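Local coordinates for UPF0255 protein frsA (Vibrio vulnificus, PDB 4I4C), which probably hydrolyses carboxylic esters, as a serine esterase of the FrsA family in the alpha/beta hydrolase clan, at residues 170-173 with 178-181; 226-229 with 233-236; 236-239 with 245-248; 250-255 with 286-291. All coordinates share one frame; numbering follows the deposited sequence.

Contact 1: residues 170-173 with 178-181; sequences QLEI and GKIT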
loop_
_atom_site.group_PDB
_atom_site.type_symbol
_atom_site.label_atom_id
_atom_site.label_comp_id
_atom_site.label_asym_id
_atom_site.label_seq_id
_atom_site.Cartn_x
_atom_site.Cartn_y
_atom_site.Cartn_z
ATOM N N GLN A 170 -6.803 -15.422 8.706
ATOM C CA GLN A 170 -6.060 -14.366 9.369
ATOM C C GLN A 170 -5.065 -14.994 10.358
ATOM O O GLN A 170 -5.466 -15.667 11.302
ATOM C CB GLN A 170 -7.017 -13.401 10.068
ATOM C CG GLN A 170 -6.364 -12.118 10.579
ATOM C CD GLN A 170 -7.332 -11.232 11.361
ATOM O OE1 GLN A 170 -7.749 -11.582 12.465
ATOM N NE2 GLN A 170 -7.688 -10.084 10.788
ATOM N N LEU A 171 -3.772 -14.790 10.123
ATOM C CA LEU A 171 -2.741 -15.318 11.010
ATOM C C LEU A 171 -2.218 -14.257 11.983
ATOM O O LEU A 171 -2.121 -13.070 11.650
ATOM C CB LEU A 171 -1.568 -15.889 10.211
ATOM C CG LEU A 171 -1.927 -16.568 8.890
ATOM C CD1 LEU A 171 -0.669 -16.874 8.085
ATOM C CD2 LEU A 171 -2.762 -17.829 9.113
ATOM N N GLU A 172 -1.897 -14.700 13.192
ATOM C CA GLU A 172 -1.277 -13.847 14.199
ATOM C C GLU A 172 0.038 -14.488 14.631
ATOM O O GLU A 172 0.062 -15.523 15.296
ATOM C CB GLU A 172 -2.202 -13.638 15.399
ATOM C CG GLU A 172 -3.443 -12.819 15.090
ATOM C CD GLU A 172 -4.261 -12.469 16.329
ATOM O OE1 GLU A 172 -4.158 -13.183 17.352
ATOM O OE2 GLU A 172 -5.012 -11.471 16.275
ATOM N N ILE A 173 1.129 -13.847 14.241
ATOM C CA ILE A 173 2.459 -14.393 14.395
ATOM C C ILE A 173 3.220 -13.580 15.427
ATOM O O ILE A 173 3.541 -12.413 15.188
ATOM C CB ILE A 173 3.189 -14.318 13.059
ATOM C CG1 ILE A 173 2.394 -15.088 12.002
ATOM C CG2 ILE A 173 4.605 -14.858 13.191
ATOM C CD1 ILE A 173 2.840 -14.832 10.591
ATOM N N GLY A 178 4.451 -8.310 20.514
ATOM C CA GLY A 178 3.194 -8.109 19.826
ATOM C C GLY A 178 2.992 -9.274 18.882
ATOM O O GLY A 178 3.772 -10.233 18.899
ATOM N N LYS A 179 1.949 -9.204 18.066
ATOM C CA LYS A 179 1.757 -10.174 16.989
ATOM C C LYS A 179 1.687 -9.460 15.647
ATOM O O LYS A 179 1.135 -8.359 15.534
ATOM C CB LYS A 179 0.480 -10.989 17.183
ATOM C CG LYS A 179 0.429 -11.786 18.473
ATOM C CD LYS A 179 -0.926 -12.447 18.640
ATOM C CE LYS A 179 -1.165 -12.887 20.074
ATOM N NZ LYS A 179 -0.231 -13.961 20.482
ATOM N N ILE A 180 2.262 -10.093 14.635
ATOM C CA ILE A 180 2.116 -9.641 13.259
ATOM C C ILE A 180 0.826 -10.234 12.714
ATOM O O ILE A 180 0.636 -11.442 12.784
ATOM C CB ILE A 180 3.281 -10.145 12.406
ATOM C CG1 ILE A 180 4.571 -9.417 12.800
ATOM C CG2 ILE A 180 2.965 -9.981 10.923
ATOM C CD1 ILE A 180 5.832 -10.031 12.175
ATOM N N THR A 181 -0.072 -9.389 12.209
ATOM C CA THR A 181 -1.313 -9.874 11.609
ATOM C C THR A 181 -1.193 -9.963 10.093
ATOM O O THR A 181 -0.941 -8.959 9.420
ATOM C CB THR A 181 -2.505 -8.968 11.923
ATOM O OG1 THR A 181 -2.671 -8.860 13.343
ATOM C CG2 THR A 181 -3.773 -9.550 11.314
HETATM O O HOH W 1 -4.946 -9.387 14.833
#

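Contact 2: residues 226-229 with 233-236; sequences TVDM and GYSS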
loop_
_atom_site.group_PDB
_atom_site.type_symbol
_atom_site.label_atom_id
_atom_site.label_comp_id
_atom_site.label_asym_id
_atom_site.label_seq_id
_atom_site.Cartn_x
_atom_site.Cartn_y
_atom_site.Cartn_z
ATOM N N THR A 226 -0.762 -11.442 2.635
ATOM C CA THR A 226 -0.562 -10.000 2.766
ATOM C C THR A 226 0.005 -9.612 4.129
ATOM O O THR A 226 -0.299 -10.233 5.149
ATOM C CB THR A 226 -1.852 -9.216 2.486
ATOM O OG1 THR A 226 -2.877 -9.640 3.392
ATOM C CG2 THR A 226 -2.321 -9.472 1.057
ATOM N N VAL A 227 0.851 -8.587 4.129
ATOM C CA VAL A 227 1.471 -8.091 5.343
ATOM C C VAL A 227 1.561 -6.570 5.251
ATOM O O VAL A 227 1.833 -6.028 4.174
ATOM C CB VAL A 227 2.910 -8.655 5.520
ATOM C CG1 VAL A 227 3.483 -8.220 6.857
ATOM C CG2 VAL A 227 2.936 -10.179 5.410
ATOM N N ASP A 228 1.312 -5.893 6.374
ATOM C CA ASP A 228 1.551 -4.459 6.514
ATOM C C ASP A 228 2.988 -4.154 6.972
ATOM O O ASP A 228 3.469 -4.719 7.960
ATOM C CB ASP A 228 0.577 -3.866 7.538
ATOM C CG ASP A 228 -0.853 -3.746 7.007
ATOM O OD1 ASP A 228 -1.041 -3.160 5.919
ATOM O OD2 ASP A 228 -1.786 -4.237 7.688
ATOM N N MET A 229 3.657 -3.251 6.259
ATOM C CA MET A 229 4.964 -2.722 6.663
ATOM C C MET A 229 4.882 -2.173 8.087
ATOM O O MET A 229 3.804 -1.767 8.525
ATOM C CB MET A 229 5.375 -1.571 5.736
ATOM C CG MET A 229 5.685 -1.968 4.314
ATOM S SD MET A 229 7.319 -2.720 4.245
ATOM C CE MET A 229 8.350 -1.258 4.387
ATOM N N GLY A 233 -1.105 0.074 9.252
ATOM C CA GLY A 233 -2.235 -0.808 9.520
ATOM C C GLY A 233 -2.134 -1.662 10.769
ATOM O O GLY A 233 -1.907 -1.149 11.865
ATOM N N TYR A 234 -2.298 -2.972 10.594
ATOM C CA TYR A 234 -2.137 -3.953 11.672
ATOM C C TYR A 234 -0.736 -3.962 12.283
ATOM O O TYR A 234 -0.527 -4.524 13.362
ATOM C CB TYR A 234 -2.419 -5.366 11.150
ATOM C CG TYR A 234 -3.874 -5.752 11.055
ATOM C CD1 TYR A 234 -4.599 -6.110 12.194
ATOM C CD2 TYR A 234 -4.520 -5.805 9.821
ATOM C CE1 TYR A 234 -5.945 -6.484 12.106
ATOM C CE2 TYR A 234 -5.860 -6.170 9.726
ATOM C CZ TYR A 234 -6.561 -6.513 10.869
ATOM O OH TYR A 234 -7.874 -6.887 10.762
ATOM N N SER A 235 0.230 -3.376 11.580
ATOM C CA SER A 235 1.589 -3.302 12.085
ATOM C C SER A 235 1.909 -1.917 12.636
ATOM O O SER A 235 3.076 -1.565 12.795
ATOM C CB SER A 235 2.585 -3.676 10.988
ATOM O OG SER A 235 2.242 -4.931 10.444
ATOM N N SER A 236 0.863 -1.147 12.924
ATOM C CA SER A 236 1.002 0.196 13.483
ATOM C C SER A 236 1.902 0.258 14.713
ATOM O O SER A 236 2.632 1.226 14.906
ATOM C CB SER A 236 -0.377 0.774 13.825
ATOM O OG SER A 236 -1.054 -0.038 14.769
HETATM O O HOH W 2 0.660 -6.778 8.940
#

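Contact 3: residues 236-239 with 245-248; sequences SKYP and SRLH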
loop_
_atom_site.group_PDB
_atom_site.type_symbol
_atom_site.label_atom_id
_atom_site.label_comp_id
_atom_site.label_asym_id
_atom_site.label_seq_id
_atom_site.Cartn_x
_atom_site.Cartn_y
_atom_site.Cartn_z
ATOM N N SER A 236 0.863 -1.147 12.924
ATOM C CA SER A 236 1.002 0.196 13.483
ATOM C C SER A 236 1.902 0.258 14.713
ATOM O O SER A 236 2.632 1.226 14.906
ATOM C CB SER A 236 -0.377 0.774 13.825
ATOM O OG SER A 236 -1.054 -0.038 14.769
ATOM N N LYS A 237 1.853 -0.779 15.541
ATOM C CA LYS A 237 2.605 -0.785 16.788
ATOM C C LYS A 237 4.069 -1.197 16.608
ATOM O O LYS A 237 4.844 -1.175 17.563
ATOM C CB LYS A 237 1.891 -1.646 17.836
ATOM C CG LYS A 237 0.507 -1.107 18.188
ATOM C CD LYS A 237 -0.150 -1.889 19.314
ATOM C CE LYS A 237 -0.464 -3.311 18.879
ATOM N NZ LYS A 237 -1.352 -3.343 17.679
ATOM N N TYR A 238 4.453 -1.545 15.379
ATOM C CA TYR A 238 5.842 -1.867 15.075
ATOM C C TYR A 238 6.542 -0.689 14.428
ATOM O O TYR A 238 6.276 -0.373 13.268
ATOM C CB TYR A 238 5.928 -3.070 14.138
ATOM C CG TYR A 238 5.609 -4.383 14.804
ATOM C CD1 TYR A 238 6.509 -4.968 15.683
ATOM C CD2 TYR A 238 4.415 -5.040 14.550
ATOM C CE1 TYR A 238 6.224 -6.162 16.288
ATOM C CE2 TYR A 238 4.127 -6.242 15.145
ATOM C CZ TYR A 238 5.032 -6.794 16.018
ATOM O OH TYR A 238 4.750 -7.991 16.622
ATOM N N PRO A 239 7.450 -0.037 15.172
ATOM C CA PRO A 239 8.134 1.157 14.659
ATOM C C PRO A 239 8.905 0.877 13.372
ATOM O O PRO A 239 9.491 -0.194 13.179
ATOM C CB PRO A 239 9.096 1.524 15.788
ATOM C CG PRO A 239 8.467 0.939 17.010
ATOM C CD PRO A 239 7.841 -0.340 16.558
ATOM N N SER A 245 12.460 -4.661 7.023
ATOM C CA SER A 245 12.044 -5.929 6.426
ATOM C C SER A 245 11.755 -6.932 7.544
ATOM O O SER A 245 11.295 -8.050 7.298
ATOM C CB SER A 245 13.129 -6.468 5.484
ATOM O OG SER A 245 14.387 -6.558 6.135
ATOM N N ARG A 246 12.039 -6.478 8.766
ATOM C CA ARG A 246 11.865 -7.181 10.038
ATOM C C ARG A 246 10.669 -8.135 10.114
ATOM O O ARG A 246 10.810 -9.303 10.471
ATOM C CB ARG A 246 11.670 -6.109 11.119
ATOM C CG ARG A 246 12.262 -6.394 12.465
ATOM C CD ARG A 246 12.589 -5.079 13.179
ATOM N NE ARG A 246 11.470 -4.496 13.927
ATOM C CZ ARG A 246 10.754 -3.445 13.534
ATOM N NH1 ARG A 246 11.020 -2.851 12.375
ATOM N NH2 ARG A 246 9.771 -2.983 14.307
ATOM N N LEU A 247 9.482 -7.608 9.826
ATOM C CA LEU A 247 8.250 -8.354 10.026
ATOM C C LEU A 247 8.086 -9.419 8.949
ATOM O O LEU A 247 7.602 -10.519 9.213
ATOM C CB LEU A 247 7.045 -7.397 10.043
ATOM C CG LEU A 247 7.066 -6.192 10.991
ATOM C CD1 LEU A 247 5.732 -5.411 10.929
ATOM C CD2 LEU A 247 7.357 -6.602 12.418
ATOM N N HIS A 248 8.511 -9.097 7.733
ATOM C CA HIS A 248 8.464 -10.067 6.641
ATOM C C HIS A 248 9.379 -11.275 6.862
ATOM O O HIS A 248 9.052 -12.405 6.464
ATOM C CB HIS A 248 8.785 -9.376 5.321
ATOM C CG HIS A 248 7.803 -8.307 4.961
ATOM N ND1 HIS A 248 7.955 -6.998 5.355
ATOM C CD2 HIS A 248 6.639 -8.365 4.274
ATOM C CE1 HIS A 248 6.932 -6.288 4.908
ATOM N NE2 HIS A 248 6.122 -7.093 4.246
#

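Contact 4: residues 250-255 with 286-291; sequences AVLNEL and QEKIKA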
loop_
_atom_site.group_PDB
_atom_site.type_symbol
_atom_site.label_atom_id
_atom_site.label_comp_id
_atom_site.label_asym_id
_atom_site.label_seq_id
_atom_site.Cartn_x
_atom_site.Cartn_y
_atom_site.Cartn_z
ATOM N N ALA A 250 10.153 -12.497 9.757
ATOM C CA ALA A 250 9.475 -13.284 10.781
ATOM C C ALA A 250 8.310 -14.042 10.171
ATOM O O ALA A 250 8.053 -15.186 10.537
ATOM C CB ALA A 250 8.996 -12.394 11.940
ATOM N N VAL A 251 7.597 -13.406 9.248
ATOM C CA VAL A 251 6.501 -14.081 8.563
ATOM C C VAL A 251 7.069 -15.199 7.681
ATOM O O VAL A 251 6.492 -16.285 7.590
ATOM C CB VAL A 251 5.644 -13.109 7.717
ATOM C CG1 VAL A 251 4.673 -13.881 6.853
ATOM C CG2 VAL A 251 4.871 -12.130 8.611
ATOM N N LEU A 252 8.213 -14.940 7.047
ATOM C CA LEU A 252 8.889 -15.965 6.245
ATOM C C LEU A 252 9.297 -17.156 7.114
ATOM O O LEU A 252 9.013 -18.312 6.780
ATOM C CB LEU A 252 10.108 -15.383 5.519
ATOM C CG LEU A 252 11.025 -16.318 4.718
ATOM C CD1 LEU A 252 10.290 -17.007 3.578
ATOM C CD2 LEU A 252 12.231 -15.549 4.184
ATOM N N ASN A 253 9.937 -16.871 8.244
ATOM C CA ASN A 253 10.364 -17.930 9.154
ATOM C C ASN A 253 9.202 -18.706 9.751
ATOM O O ASN A 253 9.368 -19.844 10.186
ATOM C CB ASN A 253 11.245 -17.365 10.269
ATOM C CG ASN A 253 12.564 -16.835 9.751
ATOM O OD1 ASN A 253 13.021 -17.217 8.670
ATOM N ND2 ASN A 253 13.185 -15.946 10.520
ATOM N N GLU A 254 8.023 -18.088 9.771
ATOM C CA GLU A 254 6.828 -18.746 10.282
ATOM C C GLU A 254 6.205 -19.744 9.281
ATOM O O GLU A 254 5.490 -20.673 9.681
ATOM C CB GLU A 254 5.792 -17.701 10.716
ATOM C CG GLU A 254 4.551 -18.294 11.366
ATOM C CD GLU A 254 4.847 -18.914 12.716
ATOM O OE1 GLU A 254 5.866 -18.530 13.328
ATOM O OE2 GLU A 254 4.063 -19.779 13.165
ATOM N N LEU A 255 6.476 -19.564 7.988
ATOM C CA LEU A 255 5.865 -20.427 6.967
ATOM C C LEU A 255 6.202 -21.918 7.130
ATOM O O LEU A 255 5.479 -22.782 6.621
ATOM C CB LEU A 255 6.218 -19.950 5.554
ATOM C CG LEU A 255 5.690 -18.567 5.146
ATOM C CD1 LEU A 255 6.070 -18.252 3.706
ATOM C CD2 LEU A 255 4.181 -18.460 5.343
ATOM N N GLN A 286 18.505 -15.702 0.886
ATOM C CA GLN A 286 18.683 -16.036 -0.520
ATOM C C GLN A 286 18.265 -17.459 -0.895
ATOM O O GLN A 286 18.185 -17.791 -2.081
ATOM C CB GLN A 286 20.126 -15.749 -0.955
ATOM C CG GLN A 286 20.612 -14.360 -0.564
ATOM C CD GLN A 286 21.735 -13.854 -1.460
ATOM O OE1 GLN A 286 22.019 -14.443 -2.504
ATOM N NE2 GLN A 286 22.375 -12.760 -1.056
ATOM N N GLU A 287 17.997 -18.299 0.103
ATOM C CA GLU A 287 17.573 -19.673 -0.173
ATOM C C GLU A 287 16.065 -19.803 -0.074
ATOM O O GLU A 287 15.414 -20.424 -0.930
ATOM C CB GLU A 287 18.246 -20.664 0.785
ATOM C CG GLU A 287 19.658 -21.076 0.346
ATOM C CD GLU A 287 19.659 -21.707 -1.037
ATOM O OE1 GLU A 287 18.945 -22.717 -1.225
ATOM O OE2 GLU A 287 20.360 -21.186 -1.937
ATOM N N LYS A 288 15.522 -19.206 0.983
ATOM C CA LYS A 288 14.095 -19.260 1.259
ATOM C C LYS A 288 13.273 -18.474 0.247
ATOM O O LYS A 288 12.123 -18.816 0.000
ATOM C CB LYS A 288 13.801 -18.751 2.672
ATOM C CG LYS A 288 14.398 -19.601 3.779
ATOM C CD LYS A 288 14.246 -18.913 5.118
ATOM C CE LYS A 288 15.084 -19.589 6.187
ATOM N NZ LYS A 288 15.206 -18.746 7.416
ATOM N N ILE A 289 13.848 -17.419 -0.328
ATOM C CA ILE A 289 13.139 -16.623 -1.331
ATOM C C ILE A 289 13.497 -17.107 -2.733
ATOM O O ILE A 289 14.662 -17.095 -3.119
ATOM C CB ILE A 289 13.465 -15.122 -1.209
ATOM C CG1 ILE A 289 12.969 -14.572 0.133
ATOM C CG2 ILE A 289 12.867 -14.338 -2.371
ATOM C CD1 ILE A 289 11.556 -15.015 0.470
ATOM N N LYS A 290 12.489 -17.533 -3.486
ATOM C CA LYS A 290 12.696 -18.086 -4.823
ATOM C C LYS A 290 12.509 -17.051 -5.934
ATOM O O LYS A 290 13.033 -17.213 -7.037
ATOM C CB LYS A 290 11.743 -19.259 -5.045
ATOM C CG LYS A 290 11.994 -20.442 -4.107
ATOM C CD LYS A 290 13.459 -20.911 -4.193
ATOM C CE LYS A 290 13.709 -22.211 -3.423
ATOM N NZ LYS A 290 13.239 -22.139 -1.993
ATOM N N ALA A 291 11.755 -15.991 -5.643
ATOM C CA ALA A 291 11.492 -14.951 -6.637
ATOM C C ALA A 291 11.022 -13.675 -5.969
ATOM O O ALA A 291 10.360 -13.736 -4.947
ATOM C CB ALA A 291 10.442 -15.423 -7.635
#

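Contact 1: residues 170-173 with 178-181
Two flat groups each carry an aliphatic carbon over one face: Lys179 CD lies over the carboxylate of Glu172, 3.6 Å from its OE1, and the Thr181 methyl CG2 lies over the amide of Gln170. The other carboxylate oxygen, Glu172 OE2, takes a hydrogen from a water that also donates to Thr181 OG1, bridging Glu172 and Thr181, whose polar ends do not meet directly. With chi1 and chi2 both anti, the Gln170 chain lays its amide against the Thr181 methyl, whose CG2 is 3.7 Å from CG of Gln170 and only slightly farther from CD and NE2. Lys179 bends at its last torsion (chi4 -66°), leaving NZ 5.1 Å from Glu172 OE1, so any attraction between the charges probably acts at a distance. These residues belong to the antiparallel beta hairpin of strands 167-175 and 178-186, at one edge of the mixed sheet of the alpha/beta hydrolase fold. Glu172 and Thr181 form a non-hydrogen-bonded pair. Ile173 and Ile180 form the hydrogen-bonded pair, with Ile173 N to Ile180 O 2.9 Å and Ile180 N to Ile173 O 2.7 Å, both bonds nearly straight. On the opposite face from Thr181, CB of Ile173 and CB of Ile180 are 4.2 Å apart, and both isoleucines pack against Val251 of helix 246-254.

Contact 2: residues 226-229 with 233-236
Ser235 OG takes part in two hydrogen bonds, donating to the main-chain O of Asp228 at 2.8 Å and accepting from a water at 2.9 Å. That water also accepts from Asp228 N, so a single serine hydroxyl engages both the carbonyl and, through the water, the amide of one residue. The torsion chi1 of -54° turns OG back beside the Ser235 backbone N, and the hydroxyl reaches the carbonyl from above its plane. The Asp228 carboxylate reaches the start of the same segment: its OD2 accepts from Tyr234 N at 3.2 Å, met well out of the carboxylate plane (53°), and also bonds Gln206 NE2, two donors that fix this buried group. The same oxygen lies at the edge of the Tyr234 ring, 3.8 Å from CD2 of Tyr234, with carboxylate and ring planes only 24° apart. Gly233, at positive phi, brings its CA within 3.9 Å of Asp228 OD2. Ser236 N closes the turn onto Gly233 O. Asp228, Gly233 and Ser235 match the Asp...Gly-x-Ser pattern familiar from the loop that follows the strand equivalent to 223-226 in many alpha/beta hydrolases.

Contact 3: residues 236-239 with 245-248
A loop is clamped here onto the N-terminal part of a helix: Tyr238 and Pro239, in the connection from strand 223-226, pack against Arg246 and Leu247 of helix 246-254, within the alpha/beta hydrolase fold. One half of the contact is apolar. CD2 of Leu247 sits over a face of the Tyr238 ring, 3.8 Å from its centroid and 14° off the normal, a CH-pi contact displaced toward the CG and CD1 side. CD1 of Leu247 adds a second touch, 3.9 Å from Tyr238 CD2. Beyond the ring, Tyr238 OH bonds the O of Phe175, linking the loop to the hairpin strand 167-175. The other half is polar. The Arg246 chain bends at chi3 (86°), folding the guanidinium back so that NH2 passes 3.8 Å from Tyr238 CB on its way to Pro239. The guanidinium is also engaged by Glu176, in a salt bridge to NE, and by Asp243 O at NH1, an arrangement likely to hold its rotation. Its grip on the loop is a fork: Arg246 NH2 donates to Pro239 O at 3.0 Å, in the carbonyl plane on a lone pair, and Arg246 NH1 adds a weak bond of 3.2 Å to that same Pro239 O.

Contact 4: residues 250-255 with 286-291
Helix 246-254 meets, through Leu252 and Asn253, a bend in which 286-288 keep helical backbone angles without regular helical bonds, and the closest CA atoms, those of Leu252 and Lys288, are 7.9 Å apart. Leu252 carries the apolar half. With its CG anti to the backbone N (chi1 175°), both methyls are presented to the bend: CD2 of Leu252 lies 3.8 Å from CD1 of Ile289, CD1 of Leu252 is almost as near to that atom, and CB of Lys288 rests 3.9 Å from Leu252 CD2. The Lys288 chain then runs extended past the leucine to the helix surface, where NZ donates to Asn253 OD1 at 2.9 Å. The two side chains meet at about a right angle, and the ammonium is tilted 33° from the amide carbonyl plane. Lys288 NZ also has a long, weak ion pair with Glu285. Within the bend, Lys290 NZ donates to Glu287 O at 3.0 Å and also bonds His264 O. Leu252 and Ile289 both touch Val266 of strand 266-271. The bend is the return from helix 273-284 into strand 291-295, the second connection of a beta-alpha-beta unit with strand 266-271, here packed against the preceding helix of the alpha/beta hydrolase fold.

The four contacts follow one another along the chain, and the sheet's edge hairpin, the loop after strand 223-226 and helix 246-254 join them. Contacts 2 and 3 are closest, with centres about 7 Å apart, and share Ser236. The hairpin of contact 1 lies about 10 Å from contact 2 and 11 Å from contact 3, centre to centre, touching them through Tyr234 and Tyr238. Helix 246-254 serves contacts 3 and 4, whose centres are about 16 Å apart; its Val251 also reaches the hairpin isoleucines. One helix thus ties the sheet edge to the strands nearer its middle. A bound hexanoic acid lies about 7 Å from the side chain of Met229 in contact 2.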